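Local coordinates for nematode fatty acid retinoid binding protein (Necator americanus, PDB 4XCP), which binds fatty acids, being seen here with palmitic acid, and probably retinol, as a secreted, all-helical lipid-binding protein, at residues D24-L28 with K162-F166. Numbering follows the deposited sequence.
Sequences DYRDL and KAAKF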
loop_
_atom_site.group_PDB
_atom_site.type_symbol
_atom_site.label_atom_id
_atom_site.label_comp_id
_atom_site.label_asym_id
_atom_site.label_seq_id
_atom_site.Cartn_x
_atom_site.Cartn_y
_atom_site.Cartn_z
ATOM N N ASP A 24 9.425 6.441 9.931
ATOM C CA ASP A 24 8.229 6.270 10.757
ATOM C C ASP A 24 6.974 5.968 9.907
ATOM O O ASP A 24 6.021 5.398 10.436
ATOM C CB ASP A 24 8.020 7.440 11.756
ATOM C CG ASP A 24 8.005 8.852 11.179
ATOM O OD1 ASP A 24 8.409 9.021 10.003
ATOM O OD2 ASP A 24 7.640 9.797 11.925
ATOM N N TYR A 25 6.992 6.280 8.595
ATOM C CA TYR A 25 5.887 5.896 7.706
ATOM C C TYR A 25 6.148 4.447 7.265
ATOM O O TYR A 25 5.212 3.666 7.193
ATOM C CB TYR A 25 5.740 6.836 6.498
ATOM C CG TYR A 25 4.629 6.420 5.545
ATOM C CD1 TYR A 25 3.305 6.784 5.780
ATOM C CD2 TYR A 25 4.904 5.654 4.416
ATOM C CE1 TYR A 25 2.284 6.400 4.909
ATOM C CE2 TYR A 25 3.895 5.263 3.540
ATOM C CZ TYR A 25 2.587 5.653 3.780
ATOM O OH TYR A 25 1.606 5.266 2.908
ATOM N N ARG A 26 7.417 4.094 6.960
ATOM C CA ARG A 26 7.815 2.723 6.602
ATOM C C ARG A 26 7.481 1.753 7.768
ATOM O O ARG A 26 7.042 0.637 7.518
ATOM C CB ARG A 26 9.313 2.668 6.224
ATOM C CG ARG A 26 9.585 3.035 4.750
ATOM C CD ARG A 26 10.851 3.863 4.552
ATOM N NE ARG A 26 11.939 3.208 5.214
ATOM C CZ ARG A 26 12.989 3.781 5.778
ATOM N NH1 ARG A 26 13.201 5.086 5.646
ATOM N NH2 ARG A 26 13.876 3.048 6.406
ATOM N N ASP A 27 7.604 2.213 9.027
ATOM C CA ASP A 27 7.241 1.415 10.218
ATOM C C ASP A 27 5.738 1.066 10.288
ATOM O O ASP A 27 5.376 0.101 10.963
ATOM C CB ASP A 27 7.640 2.139 11.511
ATOM C CG ASP A 27 9.135 2.166 11.771
ATOM O OD1 ASP A 27 9.845 1.318 11.211
ATOM O OD2 ASP A 27 9.587 3.030 12.554
ATOM N N LEU A 28 4.879 1.834 9.576
ATOM C CA LEU A 28 3.424 1.619 9.533
ATOM C C LEU A 28 3.069 0.613 8.464
ATOM O O LEU A 28 1.925 0.156 8.405
ATOM C CB LEU A 28 2.691 2.942 9.211
ATOM C CG LEU A 28 2.881 4.143 10.150
ATOM C CD1 LEU A 28 2.063 5.333 9.652
ATOM C CD2 LEU A 28 2.488 3.806 11.603
ATOM N N LYS A 162 -0.114 3.709 17.109
ATOM C CA LYS A 162 1.033 3.946 16.223
ATOM C C LYS A 162 0.664 4.841 15.032
ATOM O O LYS A 162 1.399 5.788 14.735
ATOM C CB LYS A 162 1.655 2.618 15.758
ATOM C CG LYS A 162 3.091 2.754 15.276
ATOM C CD LYS A 162 3.709 1.398 14.929
ATOM C CE LYS A 162 5.126 1.517 14.417
ATOM N NZ LYS A 162 6.097 1.863 15.495
ATOM N N ALA A 163 -0.487 4.579 14.384
ATOM C CA ALA A 163 -0.950 5.404 13.258
ATOM C C ALA A 163 -1.280 6.836 13.726
ATOM O O ALA A 163 -0.918 7.793 13.039
ATOM C CB ALA A 163 -2.169 4.772 12.594
ATOM N N ALA A 164 -1.936 6.974 14.902
ATOM C CA ALA A 164 -2.306 8.272 15.470
ATOM C C ALA A 164 -1.074 9.097 15.823
ATOM O O ALA A 164 -1.052 10.283 15.526
ATOM C CB ALA A 164 -3.202 8.089 16.688
ATOM N N LYS A 165 -0.038 8.466 16.410
ATOM C CA LYS A 165 1.246 9.099 16.754
ATOM C C LYS A 165 1.887 9.696 15.491
ATOM O O LYS A 165 2.274 10.859 15.507
ATOM C CB LYS A 165 2.209 8.077 17.383
ATOM C CG LYS A 165 2.354 8.195 18.896
ATOM C CD LYS A 165 3.149 7.022 19.492
ATOM C CE LYS A 165 2.270 5.866 19.935
ATOM N NZ LYS A 165 3.048 4.616 20.147
ATOM N N PHE A 166 1.954 8.920 14.391
ATOM C CA PHE A 166 2.509 9.410 13.128
ATOM C C PHE A 166 1.691 10.560 12.540
ATOM O O PHE A 166 2.264 11.574 12.149
ATOM C CB PHE A 166 2.646 8.275 12.093
ATOM C CG PHE A 166 3.149 8.770 10.757
ATOM C CD1 PHE A 166 4.501 9.047 10.562
ATOM C CD2 PHE A 166 2.270 8.996 9.702
ATOM C CE1 PHE A 166 4.961 9.538 9.334
ATOM C CE2 PHE A 166 2.735 9.492 8.479
ATOM C CZ PHE A 166 4.073 9.765 8.309
#
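Phe-166 pushes its ring between three residues of 24-28, each meeting a different part of it. Its CG stands anti to the backbone N (chi1 177°), which sends the ring out from helix 162-167 toward the short helix 23-26. At one edge, near the ring plane, sits the carboxylate of Asp-24, turned almost perpendicular to the ring at 85°; OD2 lies 3.5 Å from Phe-166 CD1. An acidic group at this position faces the slightly positive C-H rim, a weakly favourable arrangement at most, and its stronger partner is Lys-122, which forms a salt bridge with OD2. Tyr-25 reaches the far end of the ring: its CB is 3.8 Å from Phe-166 CZ, and its CA lies over one face. The two rings are inclined at 54°, with centroids 5.8 Å apart, and Phe-166 CE2 comes to the edge of the tyrosine. Leu-28 meets the side nearer the backbone, its CD1 obliquely placed 3.7 Å from Phe-166 CD2 and also close to CG.

In this all-helical FAR fold the contact brings an early helix of the chain against the last one, with Val-129 of helix 122-138 touching Tyr-25, Leu-28 and Phe-166 alike. Tyr-25 also touches a bound palmitic acid, so this one residue of the contact lies beside the ligand.

The other methyl of Leu-28, CD2, turns to the start of helix 162-167, 3.9 Å from Lys-162 CG and close to the carbonyl of the same residue. Lys-162 then runs extended past Asp-27, bending only at its last torsion, chi4; its CE rests 3.7 Å from Asp-27 O. The ammonium stops short of a salt bridge, with NZ 4.7 Å from Asp-27 OD2, though the opposite charges probably attract weakly across this gap.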